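Local coordinates for leucine-rich-repeat protein (Methanosarcina barkeri, PDB 4WNR) that binds GDP through the Ras-like Roc domain present here with part of COR, and in its full length is probably a serine/threonine protein kinase, at residues 217-229 with 267-279. Numbering follows the deposited sequence.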
ATOM      1  N   LYS A 217      -7.382   4.906  17.632  1.00 90.32           N
ATOM      2  CA  LYS A 217      -6.262   4.907  18.577  1.00 91.20           C
ATOM      3  C   LYS A 217      -4.940   4.693  17.834  1.00 90.20           C
ATOM      4  O   LYS A 217      -3.967   5.415  18.062  1.00 88.99           O
ATOM      5  CB  LYS A 217      -6.462   3.814  19.636  1.00 92.87           C
ATOM      6  CG  LYS A 217      -5.462   3.827  20.784  1.00 95.00           C
ATOM      7  CD  LYS A 217      -5.646   5.027  21.702  1.00 95.59           C
ATOM      8  CE  LYS A 217      -4.949   4.819  23.040  1.00 95.88           C
ATOM      9  NZ  LYS A 217      -3.490   4.547  22.903  1.00 96.31           N
ATOM     10  N   LEU A 218      -4.927   3.702  16.942  1.00 89.22           N
ATOM     11  CA  LEU A 218      -3.744   3.371  16.140  1.00 88.14           C
ATOM     12  C   LEU A 218      -3.357   4.489  15.171  1.00 88.27           C
ATOM     13  O   LEU A 218      -2.172   4.726  14.937  1.00 89.04           O
ATOM     14  CB  LEU A 218      -3.973   2.071  15.361  1.00 87.33           C
ATOM     15  CG  LEU A 218      -4.077   0.792  16.199  1.00 86.91           C
ATOM     16  CD1 LEU A 218      -4.749  -0.320  15.407  1.00 86.14           C
ATOM     17  CD2 LEU A 218      -2.707   0.345  16.686  1.00 87.77           C
ATOM     18  N   GLU A 219      -4.357   5.167  14.615  1.00 89.17           N
ATOM     19  CA  GLU A 219      -4.125   6.246  13.648  1.00 89.23           C
ATOM     20  C   GLU A 219      -3.399   7.440  14.269  1.00 89.86           C
ATOM     21  O   GLU A 219      -2.492   8.003  13.656  1.00 88.64           O
ATOM     22  CB  GLU A 219      -5.447   6.709  13.027  1.00 88.89           C
ATOM     23  CG  GLU A 219      -6.023   5.730  12.016  1.00 89.34           C
ATOM     24  CD  GLU A 219      -7.400   6.127  11.514  1.00 90.61           C
ATOM     25  OE1 GLU A 219      -7.821   7.283  11.736  1.00 91.72           O
ATOM     26  OE2 GLU A 219      -8.067   5.277  10.890  1.00 91.88           O
ATOM     27  N   LYS A 220      -3.797   7.815  15.482  1.00 92.17           N
ATOM     28  CA  LYS A 220      -3.188   8.954  16.176  1.00 93.68           C
ATOM     29  C   LYS A 220      -1.843   8.626  16.837  1.00 93.63           C
ATOM     30  O   LYS A 220      -1.121   9.536  17.250  1.00 93.35           O
ATOM     31  CB  LYS A 220      -4.157   9.534  17.211  1.00 95.08           C
ATOM     32  CG  LYS A 220      -5.433  10.104  16.602  1.00 96.59           C
ATOM     33  CD  LYS A 220      -5.913  11.362  17.319  1.00 98.10           C
ATOM     34  CE  LYS A 220      -6.384  11.085  18.741  1.00 98.68           C
ATOM     35  NZ  LYS A 220      -7.672  10.336  18.789  1.00 98.57           N
ATOM     36  N   MET A 221      -1.512   7.340  16.940  1.00 92.84           N
ATOM     37  CA  MET A 221      -0.207   6.917  17.462  1.00 92.41           C
ATOM     38  C   MET A 221       0.921   7.269  16.490  1.00 91.83           C
ATOM     39  O   MET A 221       0.788   7.082  15.280  1.00 93.25           O
ATOM     40  CB  MET A 221      -0.187   5.414  17.763  1.00 92.52           C
ATOM     41  CG  MET A 221      -0.348   5.081  19.237  1.00 93.13           C
ATOM     42  SD  MET A 221      -0.245   3.310  19.547  1.00 93.74           S
ATOM     43  CE  MET A 221      -1.979   2.879  19.547  1.00 92.98           C
ATOM     44  N   SER A 222       2.027   7.769  17.038  1.00 90.52           N
ATOM     45  CA  SER A 222       3.171   8.226  16.241  1.00 89.29           C
ATOM     46  C   SER A 222       4.338   7.231  16.240  1.00 88.85           C
ATOM     47  O   SER A 222       5.418   7.542  15.736  1.00 89.57           O
ATOM     48  CB  SER A 222       3.653   9.583  16.760  1.00 89.14           C
ATOM     49  OG  SER A 222       4.071   9.494  18.112  1.00 88.83           O
ATOM     50  N   CYS A 223       4.117   6.042  16.797  1.00 87.75           N
ATOM     51  CA  CYS A 223       5.150   5.004  16.844  1.00 86.51           C
ATOM     52  C   CYS A 223       5.409   4.427  15.456  1.00 85.71           C
ATOM     53  O   CYS A 223       4.523   4.430  14.600  1.00 87.57           O
ATOM     54  CB  CYS A 223       4.734   3.874  17.791  1.00 87.03           C
ATOM     55  SG  CYS A 223       4.268   4.418  19.449  1.00 90.75           S
ATOM     56  N   ASN A 224       6.624   3.933  15.242  1.00 83.82           N
ATOM     57  CA  ASN A 224       6.981   3.281  13.983  1.00 82.72           C
ATOM     58  C   ASN A 224       6.256   1.951  13.833  1.00 81.90           C
ATOM     59  O   ASN A 224       5.741   1.629  12.760  1.00 81.44           O
ATOM     60  CB  ASN A 224       8.495   3.056  13.898  1.00 82.61           C
ATOM     61  CG  ASN A 224       9.284   4.353  13.846  1.00 81.82           C
ATOM     62  OD1 ASN A 224      10.265   4.518  14.570  1.00 82.05           O
ATOM     63  ND2 ASN A 224       8.868   5.277  12.986  1.00 82.09           N
ATOM     64  N   PHE A 225       6.226   1.183  14.917  1.00 81.10           N
ATOM     65  CA  PHE A 225       5.508  -0.087  14.956  1.00 81.00           C
ATOM     66  C   PHE A 225       5.135  -0.461  16.385  1.00 80.93           C
ATOM     67  O   PHE A 225       5.554   0.193  17.341  1.00 82.16           O
ATOM     68  CB  PHE A 225       6.362  -1.200  14.342  1.00 81.98           C
ATOM     69  CG  PHE A 225       7.578  -1.551  15.155  1.00 82.68           C
ATOM     70  CD1 PHE A 225       8.757  -0.834  15.009  1.00 82.85           C
ATOM     71  CD2 PHE A 225       7.539  -2.595  16.072  1.00 82.93           C
ATOM     72  CE1 PHE A 225       9.876  -1.153  15.760  1.00 82.96           C
ATOM     73  CE2 PHE A 225       8.655  -2.918  16.826  1.00 81.94           C
ATOM     74  CZ  PHE A 225       9.825  -2.197  16.668  1.00 82.30           C
ATOM     75  N   ILE A 226       4.343  -1.520  16.516  1.00 80.84           N
ATOM     76  CA  ILE A 226       3.998  -2.083  17.821  1.00 81.49           C
ATOM     77  C   ILE A 226       4.038  -3.607  17.763  1.00 81.40           C
ATOM     78  O   ILE A 226       3.770  -4.203  16.720  1.00 79.09           O
ATOM     79  CB  ILE A 226       2.610  -1.613  18.317  1.00 82.18           C
ATOM     80  CG1 ILE A 226       1.510  -1.989  17.314  1.00 82.43           C
ATOM     81  CG2 ILE A 226       2.626  -0.111  18.579  1.00 82.17           C
ATOM     82  CD1 ILE A 226       0.111  -1.601  17.746  1.00 82.96           C
ATOM     83  N   THR A 227       4.385  -4.229  18.886  1.00 83.17           N
ATOM     84  CA  THR A 227       4.416  -5.690  18.973  1.00 84.54           C
ATOM     85  C   THR A 227       2.998  -6.242  19.137  1.00 83.85           C
ATOM     86  O   THR A 227       2.062  -5.499  19.428  1.00 83.34           O
ATOM     87  CB  THR A 227       5.351  -6.205  20.097  1.00 86.23           C
ATOM     88  OG1 THR A 227       5.284  -7.637  20.162  1.00 90.48           O
ATOM     89  CG2 THR A 227       4.986  -5.628  21.459  1.00 86.44           C
ATOM     90  N   TYR A 228       2.854  -7.549  18.942  1.00 84.96           N
ATOM     91  CA  TYR A 228       1.543  -8.207  18.973  1.00 86.18           C
ATOM     92  C   TYR A 228       0.944  -8.230  20.384  1.00 86.46           C
ATOM     93  O   TYR A 228      -0.275  -8.317  20.547  1.00 85.45           O
ATOM     94  CB  TYR A 228       1.656  -9.626  18.397  1.00 87.89           C
ATOM     95  CG  TYR A 228       0.351 -10.293  17.975  1.00 91.35           C
ATOM     96  CD1 TYR A 228      -0.749  -9.550  17.539  1.00 93.18           C
ATOM     97  CD2 TYR A 228       0.239 -11.681  17.972  1.00 93.43           C
ATOM     98  CE1 TYR A 228      -1.923 -10.171  17.143  1.00 94.13           C
ATOM     99  CE2 TYR A 228      -0.931 -12.307  17.577  1.00 94.71           C
ATOM    100  CZ  TYR A 228      -2.008 -11.551  17.163  1.00 95.40           C
ATOM    101  OH  TYR A 228      -3.167 -12.180  16.771  1.00 98.33           O
ATOM    102  N   GLU A 229       1.810  -8.149  21.393  1.00 86.60           N
ATOM    103  CA  GLU A 229       1.387  -8.010  22.789  1.00 86.52           C
ATOM    104  C   GLU A 229       0.744  -6.642  23.027  1.00 85.14           C
ATOM    105  O   GLU A 229      -0.283  -6.541  23.700  1.00 84.40           O
ATOM    106  CB  GLU A 229       2.589  -8.201  23.730  1.00 87.69           C
ATOM    107  CG  GLU A 229       2.282  -8.103  25.224  1.00 88.03           C
ATOM    108  CD  GLU A 229       1.348  -9.191  25.727  1.00 89.47           C
ATOM    109  OE1 GLU A 229       1.284 -10.273  25.104  1.00 89.46           O
ATOM    110  OE2 GLU A 229       0.682  -8.966  26.761  1.00 89.50           O
ATOM    111  N   LEU A 267       7.021 -12.937  10.672  1.00 74.54           N
ATOM    112  CA  LEU A 267       6.629 -11.541  10.432  1.00 73.27           C
ATOM    113  C   LEU A 267       5.487 -11.030  11.322  1.00 72.23           C
ATOM    114  O   LEU A 267       5.328  -9.818  11.475  1.00 72.32           O
ATOM    115  CB  LEU A 267       6.235 -11.360   8.958  1.00 73.16           C
ATOM    116  CG  LEU A 267       7.336 -10.982   7.960  1.00 73.71           C
ATOM    117  CD1 LEU A 267       8.588 -11.831   8.120  1.00 74.82           C
ATOM    118  CD2 LEU A 267       6.803 -11.092   6.539  1.00 73.51           C
ATOM    119  N   LEU A 268       4.710 -11.933  11.920  1.00 71.09           N
ATOM    120  CA  LEU A 268       3.440 -11.554  12.558  1.00 71.42           C
ATOM    121  C   LEU A 268       3.562 -10.695  13.817  1.00 71.93           C
ATOM    122  O   LEU A 268       2.588 -10.068  14.229  1.00 73.24           O
ATOM    123  CB  LEU A 268       2.576 -12.793  12.842  1.00 71.33           C
ATOM    124  CG  LEU A 268       3.046 -13.822  13.873  1.00 71.19           C
ATOM    125  CD1 LEU A 268       2.844 -13.333  15.298  1.00 71.32           C
ATOM    126  CD2 LEU A 268       2.297 -15.133  13.680  1.00 70.87           C
ATOM    127  N   ASP A 269       4.739 -10.674  14.438  1.00 71.85           N
ATOM    128  CA  ASP A 269       4.934  -9.887  15.656  1.00 71.96           C
ATOM    129  C   ASP A 269       4.922  -8.385  15.373  1.00 72.98           C
ATOM    130  O   ASP A 269       4.368  -7.608  16.153  1.00 75.06           O
ATOM    131  CB  ASP A 269       6.243 -10.274  16.351  1.00 71.94           C
ATOM    132  CG  ASP A 269       6.345  -9.708  17.762  1.00 71.54           C
ATOM    133  OD1 ASP A 269       5.356  -9.795  18.521  1.00 71.33           O
ATOM    134  OD2 ASP A 269       7.417  -9.175  18.116  1.00 71.66           O
ATOM    135  N   THR A 270       5.529  -7.984  14.258  1.00 72.36           N
ATOM    136  CA  THR A 270       5.668  -6.569  13.910  1.00 71.94           C
ATOM    137  C   THR A 270       4.409  -6.004  13.239  1.00 72.30           C
ATOM    138  O   THR A 270       4.024  -6.440  12.153  1.00 71.84           O
ATOM    139  CB  THR A 270       6.875  -6.348  12.978  1.00 71.88           C
ATOM    140  OG1 THR A 270       8.019  -7.030  13.506  1.00 70.67           O
ATOM    141  CG2 THR A 270       7.195  -4.859  12.839  1.00 71.90           C
ATOM    142  N   HIS A 271       3.783  -5.030  13.898  1.00 72.62           N
ATOM    143  CA  HIS A 271       2.647  -4.293  13.342  1.00 72.46           C
ATOM    144  C   HIS A 271       3.103  -2.878  13.010  1.00 72.29           C
ATOM    145  O   HIS A 271       3.122  -2.006  13.880  1.00 71.61           O
ATOM    146  CB  HIS A 271       1.489  -4.239  14.341  1.00 73.05           C
ATOM    147  CG  HIS A 271       0.864  -5.570  14.620  1.00 74.23           C
ATOM    148  ND1 HIS A 271       1.563  -6.618  15.177  1.00 74.88           N
ATOM    149  CD2 HIS A 271      -0.401  -6.017  14.435  1.00 75.06           C
ATOM    150  CE1 HIS A 271       0.761  -7.659  15.310  1.00 75.36           C
ATOM    151  NE2 HIS A 271      -0.438  -7.320  14.869  1.00 75.91           N
ATOM    152  N   VAL A 272       3.466  -2.655  11.751  1.00 73.08           N
ATOM    153  CA  VAL A 272       4.047  -1.381  11.326  1.00 73.17           C
ATOM    154  C   VAL A 272       2.973  -0.304  11.161  1.00 73.82           C
ATOM    155  O   VAL A 272       1.989  -0.497  10.444  1.00 72.71           O
ATOM    156  CB  VAL A 272       4.837  -1.538  10.009  1.00 73.13           C
ATOM    157  CG1 VAL A 272       5.399  -0.199   9.547  1.00 74.16           C
ATOM    158  CG2 VAL A 272       5.959  -2.551  10.188  1.00 73.18           C
ATOM    159  N   LEU A 273       3.179   0.828  11.832  1.00 74.49           N
ATOM    160  CA  LEU A 273       2.281   1.986  11.739  1.00 74.57           C
ATOM    161  C   LEU A 273       2.789   3.031  10.743  1.00 73.99           C
ATOM    162  O   LEU A 273       1.993   3.742  10.128  1.00 73.45           O
ATOM    163  CB  LEU A 273       2.098   2.633  13.117  1.00 75.18           C
ATOM    164  CG  LEU A 273       0.996   2.048  14.006  1.00 76.05           C
ATOM    165  CD1 LEU A 273       1.132   0.541  14.168  1.00 76.59           C
ATOM    166  CD2 LEU A 273       1.008   2.733  15.365  1.00 76.63           C
ATOM    167  N   GLU A 274       4.110   3.125  10.605  1.00 74.40           N
ATOM    168  CA  GLU A 274       4.747   4.046   9.663  1.00 74.79           C
ATOM    169  C   GLU A 274       5.382   3.264   8.507  1.00 74.32           C
ATOM    170  O   GLU A 274       6.398   2.597   8.700  1.00 74.30           O
ATOM    171  CB  GLU A 274       5.810   4.883  10.388  1.00 75.35           C
ATOM    172  CG  GLU A 274       6.564   5.873   9.508  1.00 76.76           C
ATOM    173  CD  GLU A 274       5.654   6.873   8.818  1.00 77.38           C
ATOM    174  OE1 GLU A 274       5.814   7.075   7.594  1.00 77.26           O
ATOM    175  OE2 GLU A 274       4.776   7.451   9.496  1.00 77.18           O
ATOM    176  N   PRO A 275       4.783   3.337   7.301  1.00 73.17           N
ATOM    177  CA  PRO A 275       5.325   2.655   6.117  1.00 73.45           C
ATOM    178  C   PRO A 275       6.779   3.008   5.777  1.00 73.46           C
ATOM    179  O   PRO A 275       7.511   2.160   5.261  1.00 71.41           O
ATOM    180  CB  PRO A 275       4.395   3.123   4.993  1.00 73.74           C
ATOM    181  CG  PRO A 275       3.105   3.400   5.674  1.00 73.67           C
ATOM    182  CD  PRO A 275       3.470   3.948   7.022  1.00 73.61           C
ATOM    183  N   LYS A 276       7.184   4.241   6.065  1.00 75.08           N
ATOM    184  CA  LYS A 276       8.553   4.697   5.794  1.00 76.59           C
ATOM    185  C   LYS A 276       9.610   3.945   6.614  1.00 76.13           C
ATOM    186  O   LYS A 276      10.763   3.838   6.195  1.00 74.35           O
ATOM    187  CB  LYS A 276       8.677   6.204   6.039  1.00 78.41           C
ATOM    188  CG  LYS A 276       7.881   7.051   5.058  1.00 79.80           C
ATOM    189  CD  LYS A 276       8.043   8.536   5.338  1.00 81.29           C
ATOM    190  CE  LYS A 276       7.248   9.373   4.347  1.00 82.95           C
ATOM    191  NZ  LYS A 276       7.368  10.833   4.616  1.00 83.77           N
ATOM    192  N   TRP A 277       9.210   3.433   7.776  1.00 75.64           N
ATOM    193  CA  TRP A 277      10.096   2.631   8.627  1.00 74.47           C
ATOM    194  C   TRP A 277      10.620   1.401   7.888  1.00 74.59           C
ATOM    195  O   TRP A 277      11.808   1.094   7.954  1.00 75.11           O
ATOM    196  CB  TRP A 277       9.364   2.200   9.901  1.00 74.15           C
ATOM    197  CG  TRP A 277      10.215   1.432  10.866  1.00 73.33           C
ATOM    198  CD1 TRP A 277      11.155   1.939  11.710  1.00 74.08           C
ATOM    199  CD2 TRP A 277      10.189   0.019  11.096  1.00 72.62           C
ATOM    200  NE1 TRP A 277      11.726   0.929  12.450  1.00 73.86           N
ATOM    201  CE2 TRP A 277      11.148  -0.260  12.091  1.00 73.02           C
ATOM    202  CE3 TRP A 277       9.450  -1.040  10.554  1.00 71.96           C
ATOM    203  CZ2 TRP A 277      11.388  -1.554  12.557  1.00 72.73           C
ATOM    204  CZ3 TRP A 277       9.691  -2.325  11.016  1.00 72.21           C
ATOM    205  CH2 TRP A 277      10.652  -2.570  12.008  1.00 72.47           C
ATOM    206  N   ILE A 278       9.730   0.712   7.179  1.00 74.74           N
ATOM    207  CA  ILE A 278      10.098  -0.491   6.431  1.00 74.31           C
ATOM    208  C   ILE A 278      11.017  -0.131   5.269  1.00 74.68           C
ATOM    209  O   ILE A 278      12.126  -0.653   5.160  1.00 75.26           O
ATOM    210  CB  ILE A 278       8.858  -1.222   5.865  1.00 74.38           C
ATOM    211  CG1 ILE A 278       7.950  -1.713   6.994  1.00 74.87           C
ATOM    212  CG2 ILE A 278       9.276  -2.405   4.996  1.00 75.10           C
ATOM    213  CD1 ILE A 278       6.551  -2.070   6.533  1.00 75.40           C
ATOM    214  N   THR A 279      10.542   0.771   4.415  1.00 75.08           N
ATOM    215  CA  THR A 279      11.224   1.105   3.164  1.00 75.48           C
ATOM    216  C   THR A 279      12.633   1.661   3.381  1.00 76.15           C
ATOM    217  O   THR A 279      13.581   1.225   2.729  1.00 75.68           O
ATOM    218  CB  THR A 279      10.405   2.108   2.328  1.00 75.48           C
ATOM    219  OG1 THR A 279      10.111   3.270   3.112  1.00 74.86           O
ATOM    220  CG2 THR A 279       9.106   1.477   1.855  1.00 75.53           C
TER
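Leu273 is the main knob, with more of its surface buried by the other segment than any other residue: its CD2 fits between Leu218 O and Met221 CB, each 3.8 Å away, while CD1 turns to Ile226 CG1. Beside this knob both Leu273 N (2.8 Å) and Glu274 N (3.1 Å) bond to Asn224 O, approaching from the same face of its carbonyl plane. Asn224 CB lies over the face of the five-membered ring of Trp277, a CH-pi contact, and its amide runs nearly parallel to the indole. Phe225 occupies the hollow between Thr270 CG2 and the six-membered ring of Trp277, its CE1 3.6 Å from Trp277 CZ2; the planes meet obliquely at 38°. Reciprocal bonds, Ile226 N to His271 O and His271 N to Ile226 O, both 2.9 Å, identify a two-stranded antiparallel sheet within COR-A, closing a largely helical excursion. Beyond it, Thr227 OG1 donates to Asp269 OD1 (2.7 Å), while Asp269 OD2 forms a salt bridge with Arg321. His271 ND1 reaches Asp269 O, which lies in the imidazole plane, and this bond helps set the ring's rotation. Tyr228, whose chi1 of -163° carries CG away from the backbone N, lays its ring alongside the imidazole, near parallel at 17° but slid until they barely overlap. A leucine in place of His271 would probably leave Asp269 O without this donor and Tyr228 without its flat neighbour. Leu268 CD1 meets the same tyrosine at CD2, 4.1 Å away.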